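Local structure of Tat (Twin-arginine translocation) pathway signal sequence containing protein (Mycobacterium tuberculosis, 5IMU) at residues V65-P70 against R112-A117; Q18-A23 against R60-V65; G52-P57 against L210-V215; L192-A197 against Y204-H209; P56-L61 against G187-L192. The protein is of unknown function; this C-terminal piece of a protein with a Tat export signal combines an alpha/beta/alpha sandwich with a bundle of helices. One frame throughout, in Å; residues are numbered along the deposited sequence.

Overall arrangement
The five contacts run from a potassium site to the helix bundle. Interactions 1 and 2, with centres about 13 Å apart, share Val65 and both touch the ion, through Thr66 and Asn64. Leu61, from the loop of interaction 2, packs on Ala114 and Leu67 of interaction 1. Interactions 3, 4 and 5 form a tighter group: the centre of interaction 5 lies about 8 Å from those of both 3 and 4. The loop at 52-61 crosses from one group to the other, and Arg115 of interaction 1 bonds to its carbonyls at Ile55 and Pro56. Interactions 2 and 4 stand about 21 Å apart between centres, on opposite sides of the chain's centre.

Interaction 1: V65-P70 against R112-A117; sequences VTLLEP and RSARSA. With K (potassium ion), chain B.
The short strand through Val65 and Leu67 runs past helix 111-115 with no direct hydrogen bond between them, and Val65 O comes only as near as 3.5 Å to Ala114 CB. Two waters fill in the polar links. Water 1 donates to Val65 O (2.9 Å) and accepts from Ser113 OG, while water 2 donates to Ala114 O (2.7 Å) and accepts from Leu67 N. A helix carbonyl and a strand N-H are thus both satisfied without the backbones touching.

Ala114 suits its place because its single methyl lets the strand come close. Leu67 reaches over it: CG stands anti to the carbonyl carbon (chi1 -53°), and branch CD1 comes to rest 3.9 Å from Ala114 CB and 4.1 Å from Arg115 CG. Val65 adds CG2 at 4.2 Å from Ala114 CB. Arg115 lends only its aliphatic root here. Its extended chain carries the guanidinium away to the carbonyls of Ile55 and Pro56, and NE forms a salt bridge with Asp111.

Thr66, between the two apolar residues, points away from the helix, and its OG1 binds the potassium ion at 2.8 Å. Its backbone pairs with Thr44 and Leu46 of strand 44-48. This is the edge strand of the mixed sheet in an alpha/beta/alpha sandwich, with one side lying against a helix and the other turned to a metal site.

Interaction 2: Q18-A23 against R60-V65; sequences QRIVDA and RLPANV. With K (potassium ion), chain B.
A single proline atom serves two helix residues: Pro62 CG lies 4.0 Å from Ala23 CB and 4.1 Å from Ile20 CG2, so the ring's outer corner sits against neighbouring turns of helix 6-27. Proline fits such a place well, being rigid, apolar and without an N-H that would need a partner in a buried contact. Ala23, with only a methyl, lets the proline ring settle against the helix. The backbones come nearest at Ile20 and Pro62, whose CA atoms are 6.5 Å apart.

Ile20 also meets the start of the strand. With chi1 at -73° its CG2 branch stands anti to the backbone N and reaches Val65 CG1 at 4.1 Å, the two side chains running antiparallel past one another. This uses the CG1 methyl of Val65, the branch turned to helix 6-27. Helix 6-27 lies on the sheet itself, Ile20 touching Thr44 and Val21 touching strand 88-92.

Between Pro62 and Val65 the backbone bends at Asn64, whose positive phi (66°) belongs to the left-handed helical region, one that asparagine tolerates better than most residues. Its carbonyl O binds the potassium ion at 2.9 Å, in a site that also includes Thr66 OG1, Thr44 and water 4.

Interaction 3: G52-P57 against L210-V215; sequences GGWIPP and LAWYAV
Trp212 is the first residue along 210-215 to touch the loop, and its indole meets Trp54, Gly53 and Gly52 in turn from root to tip. Near the root, CG lies 3.5 Å from Trp54 CD1, which comes over one face of the Trp212 ring. The five-membered rings have centroids 5.1 Å apart with planes at 57°, an oblique meeting rather than a stack. Farther out, Trp54 CB sits over the same indole, 4.1 Å from the six-membered centroid and 23° off its normal, a CH-pi contact. Trp54 holds CG anti to the backbone N (chi1 179°), which carries its ring past Trp212 toward the helices. There NE1 donates to His209 ND1, satisfying a buried N-H.

The loop at 52-57 follows strand 44-48, whereas helix 203-216 belongs to the bundle, so the paired tryptophans lie where the sandwich and the helical part of the chain join. At the far rim, Trp212 CH2 has Gly52 O at its edge, 3.3 Å away. Gly53 has a positive phi in a region open essentially to glycine, and its carbonyl carbon lies 3.6 Å from Trp212 CH2.

After Trp212, Tyr213 directs its ring to Leu191 of helix 183-199 and Ala131 of helix 124-133.

Interaction 4: L192-A197 against Y204-H209; sequences LAAIEA and YLANYH
Ala193 places its CB squarely over the His209 imidazole, 3.6 Å from the ring centroid and only 7° off the normal, a CH-pi contact. The opposite face of the ring has Tyr208 CD2 toward its rim, so the imidazole lies between a methyl and an aromatic edge. The chi1 of His209, -70°, sets CG anti to the carbonyl carbon and turns the ring to Ala193, and ND1 is taken up by Trp54 NE1, fixing the ring's rotation.

The two segments belong to an antiparallel alpha-hairpin formed by helices 183-199 and 203-216, with local axes 7.7 Å apart at 170°. Small residues make such closeness possible: the CA atoms of Ala194 and Ala206 are just 4.0 Å apart, and Ala206 CB sits 3.4 Å from Ala194 O.

Toward the connecting turn, Ala197 presses its methyl against the facing backbone, 3.5 Å from Ala206 N and 3.6 Å from Leu205 CB. Leu205 sends the rest of its side chain on to Arg115.

Interaction 5: P56-L61 against G187-L192; sequences PPHVRL and GDWMLL
The Trp189 indole meets the loop by its rim, with His58 ND1 at the edge and near its plane, 3.9 Å from CZ2. The two rings stand rim to rim, centroids 6.0 Å apart and planes at 25°, neither lying over the other. One face of the imidazole is covered by Val59 CG2. His58 tucks CG between its own N and carbonyl carbon (chi1 68°), which swings the ring beside the indole, while NE2 is bonded to Glu28 OE1.

Two prolines reach the indole obliquely. Pro56 CB lies 3.7 Å from both CZ2 and CH2 of Trp189, and Pro57 CD lies 3.7 Å from its NE1. Rigid apolar rings suit this place, their CB and CD methylenes offering a firm hydrocarbon surface to the broad indole. Trp189, with CG anti to the backbone N (chi1 -168°), sends its ring out from the helix to meet them, and it also meets Trp54 edge-to-face.

Pro57 takes the second position of the type I beta turn from Pro56 to Val59, where a proline's fixed phi fits, and the turn is closed by a weak Val59 N to Pro56 O bond. Here a proline-rich turn that follows the sandwich's strand 44-48 packs against helix 183-199 of the bundle, an aromatic and proline interface between the two parts of the chain.

Interaction 1: V65-P70 against R112-A117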
# COMPACT_ATOMS: atom_id res chain seq x y z
N VAL A 65 2.97 9.17 8.89
CA VAL A 65 1.99 9.40 7.83
C VAL A 65 0.74 8.58 8.13
O VAL A 65 0.79 7.54 8.80
CB VAL A 65 2.55 9.06 6.43
CG1 VAL A 65 3.78 9.91 6.12
CG2 VAL A 65 2.86 7.57 6.30
N THR A 66 -0.39 9.07 7.63
CA THR A 66 -1.68 8.42 7.79
C THR A 66 -2.20 8.02 6.42
O THR A 66 -1.96 8.72 5.43
CB THR A 66 -2.68 9.36 8.49
OG1 THR A 66 -2.19 9.68 9.80
CG2 THR A 66 -4.05 8.71 8.62
N LEU A 67 -2.89 6.88 6.35
CA LEU A 67 -3.38 6.34 5.09
C LEU A 67 -4.90 6.45 5.03
O LEU A 67 -5.58 6.55 6.05
CB LEU A 67 -2.95 4.88 4.93
CG LEU A 67 -1.46 4.60 5.09
CD1 LEU A 67 -1.18 3.10 5.02
CD2 LEU A 67 -0.65 5.35 4.04
N LEU A 68 -5.42 6.43 3.80
CA LEU A 68 -6.86 6.33 3.61
C LEU A 68 -7.36 5.01 4.17
O LEU A 68 -6.71 3.97 4.02
CB LEU A 68 -7.22 6.44 2.13
CG LEU A 68 -7.03 7.77 1.40
CD1 LEU A 68 -7.28 7.59 -0.09
CD2 LEU A 68 -7.95 8.84 1.97
N GLU A 69 -8.52 5.05 4.81
CA GLU A 69 -9.10 3.83 5.35
C GLU A 69 -9.68 2.99 4.21
O GLU A 69 -10.07 3.52 3.17
CB GLU A 69 -10.18 4.17 6.37
CG GLU A 69 -9.63 4.84 7.62
CD GLU A 69 -10.68 5.05 8.69
OE1 GLU A 69 -11.79 5.50 8.35
OE2 GLU A 69 -10.38 4.77 9.87
N PRO A 70 -9.73 1.66 4.37
CA PRO A 70 -10.24 0.81 3.29
C PRO A 70 -11.74 0.96 3.11
O PRO A 70 -12.54 0.40 3.87
CB PRO A 70 -9.86 -0.60 3.74
CG PRO A 70 -9.77 -0.51 5.22
CD PRO A 70 -9.26 0.87 5.52
N ARG A 112 4.61 0.43 10.36
CA ARG A 112 3.86 -0.26 11.40
C ARG A 112 2.64 0.55 11.84
O ARG A 112 1.52 0.03 11.90
CB ARG A 112 4.75 -0.56 12.60
CG ARG A 112 4.06 -1.37 13.68
CD ARG A 112 4.91 -1.48 14.94
NE ARG A 112 6.29 -1.84 14.62
CZ ARG A 112 6.74 -3.09 14.56
NH1 ARG A 112 5.92 -4.11 14.78
NH2 ARG A 112 8.01 -3.33 14.26
N SER A 113 2.84 1.84 12.14
CA SER A 113 1.73 2.66 12.60
C SER A 113 0.74 2.95 11.48
O SER A 113 -0.48 2.94 11.69
CB SER A 113 2.25 3.95 13.22
OG SER A 113 3.10 4.65 12.32
N ALA A 114 1.25 3.22 10.27
CA ALA A 114 0.37 3.61 9.17
C ALA A 114 -0.54 2.46 8.74
O ALA A 114 -1.71 2.68 8.41
CB ALA A 114 1.19 4.11 7.98
N ARG A 115 -0.02 1.24 8.75
CA ARG A 115 -0.77 0.09 8.23
C ARG A 115 -1.52 -0.68 9.31
O ARG A 115 -2.16 -1.68 8.99
CB ARG A 115 0.18 -0.86 7.48
CG ARG A 115 0.92 -0.22 6.30
CD ARG A 115 1.89 -1.21 5.66
NE ARG A 115 2.77 -0.61 4.67
CZ ARG A 115 2.54 -0.61 3.36
NH1 ARG A 115 1.45 -1.19 2.87
NH2 ARG A 115 3.40 -0.04 2.52
N SER A 116 -1.47 -0.23 10.57
CA SER A 116 -2.13 -0.93 11.67
C SER A 116 -3.44 -0.26 12.11
O SER A 116 -4.01 -0.67 13.12
CB SER A 116 -1.20 -1.03 12.87
OG SER A 116 -0.05 -1.81 12.58
N ALA A 117 -3.92 0.74 11.38
CA ALA A 117 -5.08 1.50 11.81
C ALA A 117 -6.41 0.80 11.51
O ALA A 117 -7.46 1.30 11.94
CB ALA A 117 -5.08 2.88 11.15
K K B . -0.27 11.66 10.19
O HOH W 1 3.32 6.36 9.75
O HOH W 2 -2.95 5.04 8.82
O HOH W 3 -8.90 2.08 9.08
O HOH W 4 -0.55 12.16 13.10

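Interaction 2: Q18-A23 against R60-V65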
# COMPACT_ATOMS: atom_id res chain seq x y z
N GLN A 18 6.79 17.65 0.38
CA GLN A 18 7.43 17.22 -0.86
C GLN A 18 8.49 16.17 -0.59
O GLN A 18 8.64 15.22 -1.38
CB GLN A 18 8.03 18.42 -1.59
CG GLN A 18 8.37 18.13 -3.05
CD GLN A 18 7.14 17.80 -3.88
OE1 GLN A 18 6.31 18.67 -4.14
NE2 GLN A 18 7.02 16.54 -4.29
N ARG A 19 9.24 16.30 0.50
CA ARG A 19 10.23 15.28 0.84
C ARG A 19 9.56 13.95 1.15
O ARG A 19 10.10 12.89 0.83
CB ARG A 19 11.09 15.73 2.02
CG ARG A 19 12.03 16.89 1.71
CD ARG A 19 13.07 17.07 2.81
NE ARG A 19 12.48 17.35 4.12
CZ ARG A 19 12.18 18.56 4.56
NH1 ARG A 19 12.42 19.62 3.80
NH2 ARG A 19 11.64 18.72 5.76
N ILE A 20 8.39 13.99 1.79
CA ILE A 20 7.65 12.76 2.07
C ILE A 20 7.20 12.10 0.77
O ILE A 20 7.34 10.88 0.59
CB ILE A 20 6.46 13.05 3.00
CG1 ILE A 20 6.96 13.32 4.42
CG2 ILE A 20 5.48 11.89 2.99
CD1 ILE A 20 5.86 13.68 5.39
N VAL A 21 6.66 12.89 -0.16
CA VAL A 21 6.24 12.35 -1.45
C VAL A 21 7.44 11.77 -2.20
O VAL A 21 7.39 10.64 -2.70
CB VAL A 21 5.54 13.44 -2.29
CG1 VAL A 21 5.34 12.96 -3.72
CG2 VAL A 21 4.20 13.80 -1.67
N ASP A 22 8.52 12.54 -2.29
CA ASP A 22 9.70 12.07 -3.02
C ASP A 22 10.31 10.84 -2.37
O ASP A 22 10.95 10.03 -3.05
CB ASP A 22 10.73 13.19 -3.13
CG ASP A 22 10.24 14.35 -3.99
OD1 ASP A 22 9.22 14.18 -4.69
OD2 ASP A 22 10.89 15.42 -3.97
N ALA A 23 10.10 10.66 -1.06
CA ALA A 23 10.65 9.50 -0.37
C ALA A 23 9.98 8.21 -0.83
O ALA A 23 10.65 7.19 -1.03
CB ALA A 23 10.51 9.66 1.14
N ARG A 60 8.36 1.38 1.52
CA ARG A 60 8.45 1.70 2.93
C ARG A 60 8.03 3.15 3.16
O ARG A 60 8.36 4.03 2.36
CB ARG A 60 9.88 1.47 3.46
CG ARG A 60 10.43 0.09 3.15
CD ARG A 60 9.62 -0.98 3.86
NE ARG A 60 9.89 -1.02 5.29
CZ ARG A 60 9.07 -1.55 6.19
NH1 ARG A 60 7.92 -2.09 5.81
NH2 ARG A 60 9.40 -1.54 7.48
N LEU A 61 7.28 3.38 4.26
CA LEU A 61 6.61 4.66 4.49
C LEU A 61 7.40 5.53 5.46
O LEU A 61 7.96 5.03 6.44
CB LEU A 61 5.21 4.43 5.05
CG LEU A 61 4.25 3.73 4.08
CD1 LEU A 61 2.96 3.34 4.78
CD2 LEU A 61 3.96 4.62 2.89
N PRO A 62 7.44 6.84 5.21
CA PRO A 62 8.04 7.77 6.17
C PRO A 62 7.29 7.78 7.49
O PRO A 62 6.12 7.38 7.58
CB PRO A 62 7.96 9.13 5.46
CG PRO A 62 7.88 8.79 4.02
CD PRO A 62 7.11 7.51 3.93
N ALA A 63 7.97 8.26 8.52
CA ALA A 63 7.38 8.33 9.85
C ALA A 63 6.17 9.26 9.86
O ALA A 63 6.12 10.27 9.16
CB ALA A 63 8.43 8.82 10.86
N ASN A 64 5.17 8.87 10.67
CA ASN A 64 4.04 9.73 11.03
C ASN A 64 3.15 10.08 9.85
O ASN A 64 2.60 11.18 9.79
CB ASN A 64 4.52 11.01 11.72
CG ASN A 64 5.57 10.76 12.77
OD1 ASN A 64 6.58 11.45 12.84
ND2 ASN A 64 5.34 9.75 13.60
N VAL A 65 2.97 9.17 8.89
CA VAL A 65 1.99 9.40 7.83
C VAL A 65 0.74 8.58 8.13
O VAL A 65 0.79 7.54 8.80
CB VAL A 65 2.55 9.06 6.43
CG1 VAL A 65 3.78 9.91 6.12
CG2 VAL A 65 2.86 7.57 6.30
K K B . -0.27 11.66 10.19
O HOH W 4 -0.55 12.16 13.10

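Interaction 3: G52-P57 against L210-V215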
# COMPACT_ATOMS: atom_id res chain seq x y z
N GLY A 52 -7.18 2.83 -4.94
CA GLY A 52 -8.10 3.43 -3.99
C GLY A 52 -7.52 3.85 -2.66
O GLY A 52 -8.28 4.16 -1.74
N GLY A 53 -6.20 3.89 -2.52
CA GLY A 53 -5.55 4.26 -1.27
C GLY A 53 -4.66 3.18 -0.69
O GLY A 53 -3.95 3.45 0.30
N TRP A 54 -4.67 1.98 -1.26
CA TRP A 54 -3.77 0.92 -0.83
C TRP A 54 -2.33 1.28 -1.17
O TRP A 54 -2.06 1.88 -2.21
CB TRP A 54 -4.19 -0.39 -1.51
CG TRP A 54 -3.36 -1.59 -1.21
CD1 TRP A 54 -3.34 -2.31 -0.04
CD2 TRP A 54 -2.47 -2.26 -2.11
NE1 TRP A 54 -2.47 -3.37 -0.16
CE2 TRP A 54 -1.92 -3.37 -1.41
CE3 TRP A 54 -2.07 -2.03 -3.43
CZ2 TRP A 54 -1.00 -4.24 -2.00
CZ3 TRP A 54 -1.15 -2.89 -4.01
CH2 TRP A 54 -0.63 -3.98 -3.29
N ILE A 55 -1.41 0.93 -0.28
CA ILE A 55 0.02 1.17 -0.48
C ILE A 55 0.69 -0.17 -0.70
O ILE A 55 0.58 -1.07 0.15
CB ILE A 55 0.64 1.91 0.71
CG1 ILE A 55 -0.17 3.16 1.06
CG2 ILE A 55 2.09 2.29 0.40
CD1 ILE A 55 -0.36 4.12 -0.09
N PRO A 56 1.40 -0.38 -1.82
CA PRO A 56 1.96 -1.70 -2.10
C PRO A 56 3.05 -2.06 -1.10
O PRO A 56 3.68 -1.17 -0.51
CB PRO A 56 2.52 -1.55 -3.53
CG PRO A 56 2.76 -0.08 -3.68
CD PRO A 56 1.67 0.59 -2.90
N PRO A 57 3.30 -3.36 -0.90
CA PRO A 57 4.20 -3.76 0.20
C PRO A 57 5.66 -3.38 -0.01
O PRO A 57 6.39 -3.24 0.98
CB PRO A 57 4.03 -5.29 0.26
CG PRO A 57 2.81 -5.60 -0.56
CD PRO A 57 2.72 -4.52 -1.59
N LEU A 210 -5.63 -8.01 3.68
CA LEU A 210 -6.91 -8.70 3.53
C LEU A 210 -8.07 -7.72 3.53
O LEU A 210 -9.02 -7.88 2.75
CB LEU A 210 -7.08 -9.72 4.66
CG LEU A 210 -7.68 -11.09 4.33
CD1 LEU A 210 -8.57 -11.57 5.47
CD2 LEU A 210 -8.43 -11.10 3.00
N ALA A 211 -8.03 -6.70 4.39
CA ALA A 211 -9.09 -5.70 4.41
C ALA A 211 -9.16 -4.96 3.08
O ALA A 211 -10.25 -4.72 2.55
CB ALA A 211 -8.87 -4.72 5.56
N TRP A 212 -8.01 -4.59 2.53
CA TRP A 212 -8.01 -3.89 1.25
C TRP A 212 -8.43 -4.81 0.11
O TRP A 212 -9.00 -4.33 -0.89
CB TRP A 212 -6.63 -3.30 0.98
CG TRP A 212 -6.47 -1.93 1.56
CD1 TRP A 212 -5.82 -1.59 2.71
CD2 TRP A 212 -7.01 -0.71 1.03
NE1 TRP A 212 -5.91 -0.23 2.93
CE2 TRP A 212 -6.64 0.33 1.91
CE3 TRP A 212 -7.77 -0.40 -0.10
CZ2 TRP A 212 -7.00 1.66 1.69
CZ3 TRP A 212 -8.12 0.92 -0.32
CH2 TRP A 212 -7.74 1.93 0.57
N TYR A 213 -8.16 -6.11 0.22
CA TYR A 213 -8.63 -7.04 -0.80
C TYR A 213 -10.15 -7.02 -0.90
O TYR A 213 -10.71 -7.09 -2.00
CB TYR A 213 -8.13 -8.46 -0.51
CG TYR A 213 -8.66 -9.49 -1.48
CD1 TYR A 213 -8.05 -9.68 -2.71
CD2 TYR A 213 -9.77 -10.26 -1.17
CE1 TYR A 213 -8.53 -10.62 -3.61
CE2 TYR A 213 -10.26 -11.20 -2.06
CZ TYR A 213 -9.64 -11.38 -3.28
OH TYR A 213 -10.12 -12.31 -4.17
N ALA A 214 -10.84 -6.93 0.24
CA ALA A 214 -12.30 -7.01 0.25
C ALA A 214 -12.92 -5.82 -0.47
O ALA A 214 -13.86 -5.99 -1.25
CB ALA A 214 -12.81 -7.10 1.69
N VAL A 215 -12.43 -4.61 -0.21
CA VAL A 215 -12.99 -3.44 -0.87
C VAL A 215 -12.54 -3.35 -2.32
O VAL A 215 -13.25 -2.76 -3.15
CB VAL A 215 -12.63 -2.14 -0.13
CG1 VAL A 215 -13.19 -2.17 1.28
CG2 VAL A 215 -11.12 -1.93 -0.11

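Interaction 4: L192-A197 against Y204-H209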
# COMPACT_ATOMS: atom_id res chain seq x y z
N LEU A 192 -1.72 -12.37 -2.09
CA LEU A 192 -0.39 -12.93 -1.91
C LEU A 192 0.39 -12.17 -0.84
O LEU A 192 1.14 -12.78 -0.06
CB LEU A 192 0.37 -12.91 -3.24
CG LEU A 192 -0.24 -13.70 -4.40
CD1 LEU A 192 0.50 -13.42 -5.70
CD2 LEU A 192 -0.25 -15.19 -4.09
N ALA A 193 0.22 -10.85 -0.79
CA ALA A 193 0.90 -10.05 0.23
C ALA A 193 0.43 -10.41 1.63
O ALA A 193 1.21 -10.41 2.58
CB ALA A 193 0.69 -8.56 -0.04
N ALA A 194 -0.87 -10.72 1.77
CA ALA A 194 -1.39 -11.13 3.07
C ALA A 194 -0.78 -12.45 3.51
O ALA A 194 -0.44 -12.63 4.69
CB ALA A 194 -2.91 -11.23 3.02
N ILE A 195 -0.62 -13.40 2.58
CA ILE A 195 -0.03 -14.69 2.92
C ILE A 195 1.42 -14.52 3.37
O ILE A 195 1.85 -15.13 4.36
CB ILE A 195 -0.14 -15.66 1.73
CG1 ILE A 195 -1.60 -15.95 1.42
CG2 ILE A 195 0.61 -16.95 2.02
CD1 ILE A 195 -1.80 -16.75 0.14
N GLU A 196 2.19 -13.67 2.68
CA GLU A 196 3.59 -13.50 3.05
C GLU A 196 3.72 -12.85 4.42
O GLU A 196 4.54 -13.28 5.24
CB GLU A 196 4.34 -12.67 2.01
CG GLU A 196 5.79 -12.40 2.42
CD GLU A 196 6.62 -11.77 1.32
OE1 GLU A 196 7.06 -12.50 0.41
OE2 GLU A 196 6.84 -10.54 1.36
N ALA A 197 2.93 -11.81 4.69
CA ALA A 197 2.95 -11.19 6.02
C ALA A 197 2.57 -12.20 7.09
O ALA A 197 3.10 -12.16 8.21
CB ALA A 197 2.02 -9.98 6.05
N TYR A 204 -0.74 -8.11 11.71
CA TYR A 204 -1.40 -6.84 11.44
C TYR A 204 -1.24 -6.42 9.99
O TYR A 204 -2.12 -5.75 9.43
CB TYR A 204 -0.87 -5.75 12.37
CG TYR A 204 0.57 -5.40 12.14
CD1 TYR A 204 1.59 -6.12 12.75
CD2 TYR A 204 0.93 -4.36 11.29
CE1 TYR A 204 2.91 -5.80 12.54
CE2 TYR A 204 2.25 -4.03 11.08
CZ TYR A 204 3.24 -4.76 11.70
OH TYR A 204 4.56 -4.45 11.49
N LEU A 205 -0.12 -6.80 9.35
CA LEU A 205 0.04 -6.52 7.93
C LEU A 205 -0.86 -7.41 7.09
O LEU A 205 -1.47 -6.95 6.12
CB LEU A 205 1.50 -6.71 7.51
CG LEU A 205 2.51 -5.66 7.96
CD1 LEU A 205 3.85 -5.94 7.31
CD2 LEU A 205 2.02 -4.27 7.61
N ALA A 206 -0.94 -8.71 7.42
CA ALA A 206 -1.87 -9.60 6.75
C ALA A 206 -3.30 -9.07 6.85
O ALA A 206 -4.06 -9.13 5.88
CB ALA A 206 -1.78 -11.00 7.34
N ASN A 207 -3.65 -8.53 8.01
CA ASN A 207 -4.96 -7.90 8.18
C ASN A 207 -5.13 -6.72 7.24
O ASN A 207 -6.17 -6.57 6.58
CB ASN A 207 -5.13 -7.48 9.64
CG ASN A 207 -6.54 -7.03 9.96
OD1 ASN A 207 -7.46 -7.85 10.03
ND2 ASN A 207 -6.72 -5.73 10.16
N TYR A 208 -4.11 -5.86 7.16
CA TYR A 208 -4.17 -4.69 6.28
C TYR A 208 -4.44 -5.10 4.84
O TYR A 208 -5.32 -4.53 4.17
CB TYR A 208 -2.85 -3.91 6.39
CG TYR A 208 -2.65 -2.81 5.36
CD1 TYR A 208 -3.07 -1.51 5.62
CD2 TYR A 208 -2.01 -3.06 4.16
CE1 TYR A 208 -2.87 -0.50 4.69
CE2 TYR A 208 -1.81 -2.06 3.22
CZ TYR A 208 -2.24 -0.78 3.50
OH TYR A 208 -2.05 0.23 2.57
N HIS A 209 -3.71 -6.09 4.34
CA HIS A 209 -3.86 -6.48 2.94
C HIS A 209 -5.19 -7.20 2.71
O HIS A 209 -5.81 -7.04 1.66
CB HIS A 209 -2.69 -7.35 2.51
CG HIS A 209 -1.39 -6.61 2.40
ND1 HIS A 209 -1.22 -5.54 1.54
CD2 HIS A 209 -0.21 -6.77 3.04
CE1 HIS A 209 0.01 -5.08 1.66
NE2 HIS A 209 0.64 -5.80 2.57

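Interaction 5: P56-L61 against G187-L192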
# COMPACT_ATOMS: atom_id res chain seq x y z
N PRO A 56 1.40 -0.38 -1.82
CA PRO A 56 1.96 -1.70 -2.10
C PRO A 56 3.05 -2.06 -1.10
O PRO A 56 3.68 -1.17 -0.51
CB PRO A 56 2.52 -1.55 -3.53
CG PRO A 56 2.76 -0.08 -3.68
CD PRO A 56 1.67 0.59 -2.90
N PRO A 57 3.30 -3.36 -0.90
CA PRO A 57 4.20 -3.76 0.20
C PRO A 57 5.66 -3.38 -0.01
O PRO A 57 6.39 -3.24 0.98
CB PRO A 57 4.03 -5.29 0.26
CG PRO A 57 2.81 -5.60 -0.56
CD PRO A 57 2.72 -4.52 -1.59
N HIS A 58 6.12 -3.22 -1.24
CA HIS A 58 7.54 -2.97 -1.46
C HIS A 58 7.93 -1.51 -1.23
O HIS A 58 9.10 -1.17 -1.39
CB HIS A 58 7.95 -3.41 -2.87
CG HIS A 58 7.37 -2.58 -3.97
ND1 HIS A 58 6.03 -2.57 -4.26
CD2 HIS A 58 7.96 -1.75 -4.86
CE1 HIS A 58 5.81 -1.76 -5.28
NE2 HIS A 58 6.96 -1.25 -5.66
N VAL A 59 6.98 -0.66 -0.85
CA VAL A 59 7.26 0.75 -0.55
C VAL A 59 7.24 0.92 0.96
O VAL A 59 6.24 0.63 1.62
CB VAL A 59 6.24 1.68 -1.22
CG1 VAL A 59 6.45 3.12 -0.75
CG2 VAL A 59 6.35 1.58 -2.73
N ARG A 60 8.36 1.38 1.52
CA ARG A 60 8.45 1.70 2.93
C ARG A 60 8.03 3.15 3.16
O ARG A 60 8.36 4.03 2.36
CB ARG A 60 9.88 1.47 3.46
CG ARG A 60 10.43 0.09 3.15
CD ARG A 60 9.62 -0.98 3.86
NE ARG A 60 9.89 -1.02 5.29
CZ ARG A 60 9.07 -1.55 6.19
NH1 ARG A 60 7.92 -2.09 5.81
NH2 ARG A 60 9.40 -1.54 7.48
N LEU A 61 7.28 3.38 4.26
CA LEU A 61 6.61 4.66 4.49
C LEU A 61 7.40 5.53 5.46
O LEU A 61 7.96 5.03 6.44
CB LEU A 61 5.21 4.43 5.05
CG LEU A 61 4.25 3.73 4.08
CD1 LEU A 61 2.96 3.34 4.78
CD2 LEU A 61 3.96 4.62 2.89
N GLY A 187 -5.92 -7.32 -6.89
CA GLY A 187 -6.46 -8.16 -5.83
C GLY A 187 -5.60 -9.38 -5.56
O GLY A 187 -5.37 -9.74 -4.40
N ASP A 188 -5.10 -10.02 -6.61
CA ASP A 188 -4.18 -11.14 -6.44
C ASP A 188 -2.92 -10.70 -5.69
O ASP A 188 -2.45 -11.40 -4.78
CB ASP A 188 -3.81 -11.73 -7.80
CG ASP A 188 -4.95 -12.50 -8.43
OD1 ASP A 188 -6.08 -12.46 -7.89
OD2 ASP A 188 -4.73 -13.16 -9.47
N TRP A 189 -2.36 -9.55 -6.08
CA TRP A 189 -1.22 -8.98 -5.37
C TRP A 189 -1.51 -8.83 -3.88
O TRP A 189 -0.68 -9.16 -3.03
CB TRP A 189 -0.88 -7.63 -6.01
CG TRP A 189 0.43 -7.00 -5.61
CD1 TRP A 189 1.34 -7.48 -4.72
CD2 TRP A 189 0.95 -5.77 -6.11
NE1 TRP A 189 2.41 -6.61 -4.63
CE2 TRP A 189 2.19 -5.55 -5.48
CE3 TRP A 189 0.50 -4.82 -7.03
CZ2 TRP A 189 2.98 -4.43 -5.74
CZ3 TRP A 189 1.28 -3.71 -7.29
CH2 TRP A 189 2.51 -3.53 -6.64
N MET A 190 -2.72 -8.34 -3.55
CA MET A 190 -3.08 -8.13 -2.15
C MET A 190 -3.18 -9.45 -1.39
O MET A 190 -2.69 -9.56 -0.26
CB MET A 190 -4.40 -7.37 -2.06
CG MET A 190 -4.33 -5.93 -2.53
SD MET A 190 -5.97 -5.20 -2.74
CE MET A 190 -5.54 -3.49 -3.06
N LEU A 191 -3.81 -10.46 -1.99
CA LEU A 191 -3.95 -11.75 -1.31
C LEU A 191 -2.60 -12.41 -1.09
O LEU A 191 -2.34 -12.97 -0.01
CB LEU A 191 -4.87 -12.68 -2.11
CG LEU A 191 -6.36 -12.67 -1.78
CD1 LEU A 191 -7.08 -13.75 -2.59
CD2 LEU A 191 -6.61 -12.87 -0.29
N LEU A 192 -1.72 -12.37 -2.09
CA LEU A 192 -0.39 -12.93 -1.91
C LEU A 192 0.39 -12.17 -0.84
O LEU A 192 1.14 -12.78 -0.06
CB LEU A 192 0.37 -12.91 -3.24
CG LEU A 192 -0.24 -13.70 -4.40
CD1 LEU A 192 0.50 -13.42 -5.70
CD2 LEU A 192 -0.25 -15.19 -4.09